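Local atomic coordinates of SusD superfamily protein (Bacteroides thetaiotaomicron VPI-5482, PDB entry 3HDX), a protein that probably binds polysaccharide at the outer membrane as a SusD homologue, delivering glycans for uptake and carbohydrate metabolism. Residues L448-V460 and T466-K478. Numbering follows the deposited sequence. Where two conformers were deposited one is given.
Sequences LRLISSGGIYWPV and TANSQIEQNEFWK
Gly454 O is gripped from opposite faces of its carbonyl plane, by Tyr457 N, which closes a type I turn, and by Asn474 ND2 (2.9 Å). Here the C-terminal tail of this SusD-family chain, 466-478, folds back along 448-460, where helix 445-453 ends in a Schellman motif at Gly454. The Asn474 amide does double duty: OD1 accepts from Phe476 N in an Asx turn that leads into the short 3-10 segment 475-477, while ND2 also donates to a water that in turn donates to Trp458 O.

Farther along, Gln473 pairs with the backbone of Val460 much as another peptide group would. Its OE1 takes Val460 N on a lone pair in the carbonyl plane (2.8 Å), and its NE2 meets Val460 O, also in plane, in a nearly straight bond (169°). CG stands anti to the backbone N (chi1 -178°) and the chain then bends at chi2, which also brings OE1 back to Asn474 N; Glu462 takes a further NE2 bond. A leucine here would probably leave Val460 N and O without these partners and loosen the tail from the 448-460 loop.

Beyond the amides, the aromatic rings of Phe476 and Trp477 carry much of the contact. Gly455 CA sits over the centre of the Phe476 face, 3.4 Å from the ring centroid, in a CH-pi contact; Leu450 CD1 touches Phe476 CZ, and Arg449 NH1 lies at the ring edge. Phe476 CD2 in turn covers one face of Trp477, and Pro459 CD makes a CH-pi contact on the other. The indole is pinned by Trp477 NE1, which donates to Tyr457 O over 2.7 Å from above the carbonyl plane, 41° out of it.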
ATOM      1  N   LEU A 448      -9.701   2.798  21.078  1.00 12.88           N
ATOM      2  CA  LEU A 448     -11.085   2.463  20.627  1.00 12.81           C
ATOM      3  C   LEU A 448     -11.947   3.722  20.485  1.00 13.93           C
ATOM      4  O   LEU A 448     -12.741   3.847  19.544  1.00 14.06           O
ATOM      5  CB  LEU A 448     -11.744   1.444  21.560  1.00 13.47           C
ATOM      6  CG  LEU A 448     -11.147   0.047  21.561  1.00 13.44           C
ATOM      7  CD1 LEU A 448     -11.652  -0.740  22.800  1.00 14.27           C
ATOM      8  CD2 LEU A 448     -11.496  -0.638  20.206  1.00 13.98           C
ATOM      9  N   ARG A 449     -11.753   4.686  21.388  1.00 14.86           N
ATOM     10  CA  ARG A 449     -12.506   5.961  21.280  1.00 15.99           C
ATOM     11  C   ARG A 449     -12.020   6.754  20.083  1.00 14.37           C
ATOM     12  O   ARG A 449     -12.808   7.393  19.418  1.00 16.00           O
ATOM     13  CB  ARG A 449     -12.424   6.743  22.575  1.00 17.82           C
ATOM     14  CG  ARG A 449     -13.059   8.125  22.560  1.00 21.36           C
ATOM     15  CD  ARG A 449     -12.027   9.127  22.211  1.00 24.35           C
ATOM     16  NE  ARG A 449     -12.572  10.464  22.180  1.00 27.44           N
ATOM     17  CZ  ARG A 449     -11.818  11.550  22.017  1.00 30.15           C
ATOM     18  NH1 ARG A 449     -10.481  11.478  21.871  1.00 30.60           N
ATOM     19  NH2 ARG A 449     -12.423  12.726  22.015  1.00 32.34           N
ATOM     20  N   LEU A 450     -10.710   6.764  19.828  1.00 14.40           N
ATOM     21  CA  LEU A 450     -10.173   7.424  18.633  1.00 14.82           C
ATOM     22  C   LEU A 450     -10.806   6.845  17.358  1.00 14.55           C
ATOM     23  O   LEU A 450     -11.125   7.589  16.422  1.00 15.51           O
ATOM     24  CB  LEU A 450      -8.654   7.274  18.587  1.00 15.32           C
ATOM     25  CG  LEU A 450      -7.896   8.164  17.601  1.00 14.26           C
ATOM     26  CD1 LEU A 450      -7.873   9.628  18.056  1.00 15.24           C
ATOM     27  CD2 LEU A 450      -6.470   7.701  17.450  1.00 15.60           C
ATOM     28  N   ILE A 451     -11.034   5.531  17.343  1.00 13.83           N
ATOM     29  CA  ILE A 451     -11.662   4.863  16.185  1.00 14.82           C
ATOM     30  C   ILE A 451     -13.116   5.306  16.057  1.00 15.73           C
ATOM     31  O   ILE A 451     -13.530   5.771  14.992  1.00 16.46           O
ATOM     32  CB  ILE A 451     -11.579   3.330  16.291  1.00 14.19           C
ATOM     33  CG1 ILE A 451     -10.116   2.867  16.158  1.00 14.50           C
ATOM     34  CG2 ILE A 451     -12.458   2.641  15.209  1.00 15.09           C
ATOM     35  CD1 ILE A 451      -9.859   1.439  16.629  1.00 13.77           C
ATOM     36  N   SER A 452     -13.876   5.208  17.151  1.00 16.97           N
ATOM     37  CA  SER A 452     -15.304   5.541  17.097  1.00 18.50           C
ATOM     38  C   SER A 452     -15.573   7.025  16.824  1.00 18.73           C
ATOM     39  O   SER A 452     -16.578   7.373  16.185  1.00 19.47           O
ATOM     40  CB  SER A 452     -16.017   5.092  18.365  1.00 20.27           C
ATOM     41  OG  SER A 452     -15.570   5.802  19.493  1.00 21.76           O
ATOM     42  N   SER A 453     -14.666   7.885  17.297  1.00 18.02           N
ATOM     43  CA  SER A 453     -14.823   9.327  17.160  1.00 18.70           C
ATOM     44  C   SER A 453     -14.322   9.860  15.820  1.00 17.99           C
ATOM     45  O   SER A 453     -14.497  11.034  15.534  1.00 18.95           O
ATOM     46  CB  SER A 453     -14.129  10.066  18.299  1.00 19.25           C
ATOM     47  OG  SER A 453     -12.723   9.883  18.229  1.00 19.43           O
ATOM     48  N   GLY A 454     -13.686   9.024  14.993  1.00 16.14           N
ATOM     49  CA  GLY A 454     -13.169   9.502  13.725  1.00 15.94           C
ATOM     50  C   GLY A 454     -11.805  10.129  13.777  1.00 14.85           C
ATOM     51  O   GLY A 454     -11.336  10.606  12.752  1.00 15.07           O
ATOM     52  N   GLY A 455     -11.130  10.073  14.933  1.00 13.08           N
ATOM     53  CA  GLY A 455      -9.771  10.575  15.052  1.00 13.76           C
ATOM     54  C   GLY A 455      -8.699   9.738  14.395  1.00 13.28           C
ATOM     55  O   GLY A 455      -7.540  10.137  14.377  1.00 13.67           O
ATOM     56  N   ILE A 456      -9.107   8.594  13.845  1.00 11.80           N
ATOM     57  CA  ILE A 456      -8.238   7.734  13.033  1.00 11.64           C
ATOM     58  C   ILE A 456      -8.193   8.184  11.576  1.00 12.01           C
ATOM     59  O   ILE A 456      -7.423   7.608  10.776  1.00 13.44           O
ATOM     60  CB  ILE A 456      -8.661   6.245  13.075  1.00 12.64           C
ATOM     61  CG1 ILE A 456     -10.110   6.038  12.586  1.00 13.31           C
ATOM     62  CG2 ILE A 456      -8.362   5.653  14.478  1.00 13.12           C
ATOM     63  CD1 ILE A 456     -10.409   4.591  12.197  1.00 13.65           C
ATOM     64  N   TYR A 457      -8.976   9.201  11.208  1.00 11.66           N
ATOM     65  CA  TYR A 457      -8.931   9.744   9.841  1.00 12.88           C
ATOM     66  C   TYR A 457      -8.287  11.110   9.825  1.00 12.49           C
ATOM     67  O   TYR A 457      -8.061  11.750  10.867  1.00 13.86           O
ATOM     68  CB  TYR A 457     -10.355   9.799   9.273  1.00 13.50           C
ATOM     69  CG  TYR A 457     -11.018   8.452   9.289  1.00 14.32           C
ATOM     70  CD1 TYR A 457     -10.469   7.409   8.579  1.00 13.55           C
ATOM     71  CD2 TYR A 457     -12.185   8.214  10.006  1.00 15.10           C
ATOM     72  CE1 TYR A 457     -11.050   6.174   8.565  1.00 14.47           C
ATOM     73  CE2 TYR A 457     -12.769   6.950  10.028  1.00 15.29           C
ATOM     74  CZ  TYR A 457     -12.185   5.926   9.286  1.00 14.04           C
ATOM     75  OH  TYR A 457     -12.736   4.641   9.220  1.00 16.49           O
ATOM     76  N   TRP A 458      -7.931  11.526   8.627  1.00 11.56           N
ATOM     77  CA  TRP A 458      -7.363  12.845   8.370  1.00 12.36           C
ATOM     78  C   TRP A 458      -8.471  13.862   8.236  1.00 13.17           C
ATOM     79  O   TRP A 458      -9.598  13.551   7.818  1.00 13.87           O
ATOM     80  CB  TRP A 458      -6.516  12.866   7.077  1.00 12.74           C
ATOM     81  CG  TRP A 458      -5.191  12.272   7.294  1.00 12.78           C
ATOM     82  CD1 TRP A 458      -4.903  10.935   7.518  1.00 12.79           C
ATOM     83  CD2 TRP A 458      -3.942  12.968   7.308  1.00 12.14           C
ATOM     84  NE1 TRP A 458      -3.540  10.784   7.669  1.00 13.24           N
ATOM     85  CE2 TRP A 458      -2.922  12.003   7.525  1.00 13.07           C
ATOM     86  CE3 TRP A 458      -3.577  14.325   7.136  1.00 14.32           C
ATOM     87  CZ2 TRP A 458      -1.555  12.357   7.638  1.00 14.78           C
ATOM     88  CZ3 TRP A 458      -2.222  14.663   7.206  1.00 15.37           C
ATOM     89  CH2 TRP A 458      -1.228  13.683   7.463  1.00 15.73           C
ATOM     90  N   PRO A 459      -8.170  15.124   8.577  1.00 14.73           N
ATOM     91  CA  PRO A 459      -9.145  16.167   8.277  1.00 14.29           C
ATOM     92  C   PRO A 459      -9.311  16.330   6.751  1.00 14.10           C
ATOM     93  O   PRO A 459      -8.419  15.964   5.997  1.00 13.88           O
ATOM     94  CB  PRO A 459      -8.496  17.422   8.862  1.00 14.90           C
ATOM     95  CG  PRO A 459      -7.124  17.136   9.065  1.00 16.86           C
ATOM     96  CD  PRO A 459      -6.947  15.675   9.168  1.00 14.90           C
ATOM     97  N   VAL A 460     -10.483  16.821   6.345  1.00 13.41           N
ATOM     98  CA  VAL A 460     -10.735  17.271   4.994  1.00 14.42           C
ATOM     99  C   VAL A 460     -10.088  18.670   4.857  1.00 16.03           C
ATOM    100  O   VAL A 460     -10.189  19.506   5.748  1.00 16.52           O
ATOM    101  CB  VAL A 460     -12.260  17.314   4.688  1.00 14.96           C
ATOM    102  CG1 VAL A 460     -12.552  17.860   3.270  1.00 15.77           C
ATOM    103  CG2 VAL A 460     -12.856  15.927   4.866  1.00 15.85           C
ATOM    104  N   THR A 466     -14.469  24.853   1.406  1.00 24.03           N
ATOM    105  CA  THR A 466     -14.821  26.189   0.868  1.00 26.29           C
ATOM    106  C   THR A 466     -15.427  26.124  -0.547  1.00 26.80           C
ATOM    107  O   THR A 466     -16.473  26.758  -0.811  1.00 28.77           O
ATOM    108  CB  THR A 466     -13.612  27.145   0.964  1.00 26.73           C
ATOM    109  OG1 THR A 466     -13.336  27.342   2.358  1.00 28.18           O
ATOM    110  CG2 THR A 466     -13.907  28.520   0.284  1.00 27.19           C
ATOM    111  N   ALA A 467     -14.818  25.313  -1.404  1.00 25.98           N
ATOM    112  CA  ALA A 467     -15.223  25.152  -2.798  1.00 25.66           C
ATOM    113  C   ALA A 467     -16.478  24.293  -3.006  1.00 25.62           C
ATOM    114  O   ALA A 467     -17.158  24.458  -4.022  1.00 27.36           O
ATOM    115  CB  ALA A 467     -14.055  24.583  -3.620  1.00 26.07           C
ATOM    116  N   ASN A 468     -16.795  23.425  -2.047  1.00 25.04           N
ATOM    117  CA  ASN A 468     -17.877  22.418  -2.155  1.00 25.40           C
ATOM    118  C   ASN A 468     -18.686  22.394  -0.850  1.00 24.30           C
ATOM    119  O   ASN A 468     -18.390  21.619   0.068  1.00 22.86           O
ATOM    120  CB  ASN A 468     -17.245  21.026  -2.436  1.00 26.65           C
ATOM    121  CG  ASN A 468     -16.236  21.031  -3.603  1.00 28.21           C
ATOM    122  OD1 ASN A 468     -16.632  21.145  -4.758  1.00 27.85           O
ATOM    123  ND2 ASN A 468     -14.910  20.884  -3.291  1.00 29.31           N
ATOM    124  N   SER A 469     -19.729  23.236  -0.781  1.00 23.00           N
ATOM    125  CA  SER A 469     -20.488  23.457   0.455  1.00 23.99           C
ATOM    126  C   SER A 469     -21.183  22.222   1.047  1.00 21.54           C
ATOM    127  O   SER A 469     -21.515  22.231   2.234  1.00 20.89           O
ATOM    128  CB  SER A 469     -21.535  24.599   0.283  1.00 26.01           C
ATOM    129  OG  SER A 469     -22.536  24.200  -0.627  1.00 28.27           O
ATOM    130  N   GLN A 470     -21.389  21.156   0.264  1.00 19.62           N
ATOM    131  CA  GLN A 470     -22.026  19.959   0.838  1.00 18.52           C
ATOM    132  C   GLN A 470     -21.028  19.060   1.556  1.00 17.05           C
ATOM    133  O   GLN A 470     -21.466  18.123   2.203  1.00 16.45           O
ATOM    134  CB  GLN A 470     -22.744  19.139  -0.236  1.00 19.51           C
ATOM    135  CG  GLN A 470     -23.924  19.889  -0.883  1.00 20.96           C
ATOM    136  CD  GLN A 470     -24.937  18.899  -1.436  1.00 22.60           C
ATOM    137  OE1 GLN A 470     -25.529  18.105  -0.686  1.00 24.44           O
ATOM    138  NE2 GLN A 470     -25.121  18.922  -2.718  1.00 22.63           N
ATOM    139  N   ILE A 471     -19.720  19.344   1.431  1.00 16.40           N
ATOM    140  CA  ILE A 471     -18.661  18.537   2.068  0.50 16.27           C
ATOM    141  C   ILE A 471     -18.472  19.011   3.500  1.00 16.62           C
ATOM    142  O   ILE A 471     -18.137  20.170   3.719  1.00 17.87           O
ATOM    143  CB  ILE A 471     -17.327  18.678   1.325  0.50 15.81           C
ATOM    144  CG1 ILE A 471     -17.474  18.189  -0.118  0.50 16.18           C
ATOM    145  CG2 ILE A 471     -16.192  17.869   2.012  0.50 15.35           C
ATOM    146  CD1 ILE A 471     -17.883  16.742  -0.194  0.50 14.45           C
ATOM    147  N   GLU A 472     -18.695  18.118   4.464  1.00 16.79           N
ATOM    148  CA  GLU A 472     -18.603  18.407   5.903  0.50 17.77           C
ATOM    149  C   GLU A 472     -17.270  17.921   6.465  1.00 17.04           C
ATOM    150  O   GLU A 472     -16.760  16.868   6.092  1.00 16.45           O
ATOM    151  CB  GLU A 472     -19.752  17.704   6.657  0.50 20.41           C
ATOM    152  CG  GLU A 472     -19.893  18.060   8.158  0.50 22.76           C
ATOM    153  CD  GLU A 472     -20.894  17.175   8.905  0.50 25.44           C
ATOM    154  OE1 GLU A 472     -21.319  16.116   8.365  0.50 27.70           O
ATOM    155  OE2 GLU A 472     -21.239  17.537  10.046  0.50 26.36           O
ATOM    156  N   GLN A 473     -16.711  18.685   7.387  1.00 16.72           N
ATOM    157  CA  GLN A 473     -15.482  18.287   8.022  1.00 15.53           C
ATOM    158  C   GLN A 473     -15.744  17.089   8.931  1.00 16.59           C
ATOM    159  O   GLN A 473     -16.859  16.887   9.439  1.00 17.08           O
ATOM    160  CB  GLN A 473     -14.947  19.460   8.863  1.00 14.81           C
ATOM    161  CG  GLN A 473     -13.620  19.234   9.579  1.00 15.39           C
ATOM    162  CD  GLN A 473     -12.530  18.839   8.629  1.00 15.76           C
ATOM    163  OE1 GLN A 473     -12.331  17.629   8.357  1.00 16.13           O
ATOM    164  NE2 GLN A 473     -11.898  19.844   8.014  1.00 16.83           N
ATOM    165  N   ASN A 474     -14.692  16.297   9.130  1.00 16.52           N
ATOM    166  CA  ASN A 474     -14.700  15.221  10.133  1.00 17.81           C
ATOM    167  C   ASN A 474     -14.884  15.878  11.500  1.00 18.63           C
ATOM    168  O   ASN A 474     -14.090  16.744  11.877  1.00 18.06           O
ATOM    169  CB  ASN A 474     -13.357  14.497  10.107  1.00 18.13           C
ATOM    170  CG  ASN A 474     -13.233  13.291  11.126  1.00 20.14           C
ATOM    171  OD1 ASN A 474     -13.735  13.255  12.268  1.00 21.28           O
ATOM    172  ND2 ASN A 474     -12.482  12.312  10.684  1.00 19.80           N
ATOM    173  N   GLU A 475     -15.881  15.405  12.244  1.00 20.47           N
ATOM    174  CA  GLU A 475     -16.265  15.947  13.574  1.00 23.21           C
ATOM    175  C   GLU A 475     -15.067  16.056  14.528  1.00 19.70           C
ATOM    176  O   GLU A 475     -14.902  17.050  15.219  1.00 21.00           O
ATOM    177  CB  GLU A 475     -17.335  15.042  14.224  1.00 27.31           C
ATOM    178  CG  GLU A 475     -18.086  15.676  15.387  1.00 31.31           C
ATOM    179  CD  GLU A 475     -18.919  16.898  14.968  1.00 34.15           C
ATOM    180  OE1 GLU A 475     -19.463  16.926  13.834  1.00 36.86           O
ATOM    181  OE2 GLU A 475     -19.020  17.846  15.767  1.00 37.02           O
ATOM    182  N   PHE A 476     -14.186  15.069  14.492  1.00 18.61           N
ATOM    183  CA  PHE A 476     -13.012  15.047  15.364  1.00 17.37           C
ATOM    184  C   PHE A 476     -12.100  16.255  15.191  1.00 17.07           C
ATOM    185  O   PHE A 476     -11.490  16.696  16.184  1.00 18.19           O
ATOM    186  CB  PHE A 476     -12.175  13.767  15.115  1.00 17.26           C
ATOM    187  CG  PHE A 476     -11.127  13.502  16.182  1.00 16.19           C
ATOM    188  CD1 PHE A 476     -11.441  12.748  17.314  1.00 17.87           C
ATOM    189  CD2 PHE A 476      -9.843  13.976  16.049  1.00 16.21           C
ATOM    190  CE1 PHE A 476     -10.471  12.483  18.290  1.00 17.48           C
ATOM    191  CE2 PHE A 476      -8.898  13.733  17.017  1.00 17.61           C
ATOM    192  CZ  PHE A 476      -9.200  12.982  18.134  1.00 17.90           C
ATOM    193  N   TRP A 477     -12.010  16.775  13.952  1.00 16.13           N
ATOM    194  CA  TRP A 477     -11.099  17.847  13.573  1.00 17.36           C
ATOM    195  C   TRP A 477     -11.763  19.223  13.455  1.00 19.38           C
ATOM    196  O   TRP A 477     -11.097  20.179  13.053  1.00 21.42           O
ATOM    197  CB  TRP A 477     -10.365  17.508  12.270  1.00 17.98           C
ATOM    198  CG  TRP A 477      -9.646  16.181  12.349  1.00 16.15           C
ATOM    199  CD1 TRP A 477      -9.957  15.016  11.686  1.00 16.01           C
ATOM    200  CD2 TRP A 477      -8.513  15.878  13.165  1.00 15.90           C
ATOM    201  NE1 TRP A 477      -9.067  14.025  12.021  1.00 15.08           N
ATOM    202  CE2 TRP A 477      -8.166  14.526  12.918  1.00 15.52           C
ATOM    203  CE3 TRP A 477      -7.724  16.629  14.055  1.00 16.96           C
ATOM    204  CZ2 TRP A 477      -7.110  13.893  13.561  1.00 15.78           C
ATOM    205  CZ3 TRP A 477      -6.655  16.005  14.679  1.00 17.54           C
ATOM    206  CH2 TRP A 477      -6.355  14.642  14.422  1.00 16.74           C
ATOM    207  N   LYS A 478     -13.045  19.312  13.780  1.00 21.73           N
ATOM    208  CA  LYS A 478     -13.750  20.625  13.766  1.00 23.62           C
ATOM    209  C   LYS A 478     -13.226  21.521  14.896  1.00 27.44           C
ATOM    210  O   LYS A 478     -12.714  21.057  15.923  1.00 27.10           O
ATOM    211  CB  LYS A 478     -15.260  20.454  13.893  1.00 23.91           C
ATOM    212  CG  LYS A 478     -15.944  19.848  12.677  1.00 24.22           C
ATOM    213  CD  LYS A 478     -17.429  19.784  12.901  1.00 25.95           C
ATOM    214  CE  LYS A 478     -18.162  19.223  11.713  1.00 27.95           C
ATOM    215  NZ  LYS A 478     -19.612  19.084  12.027  1.00 29.46           N
ATOM    216  OXT LYS A 478     -13.276  22.755  14.780  1.00 29.93           O
TER
HETATM  217  O   HOH W   1     -12.165  12.639   7.816  1.00 15.64           O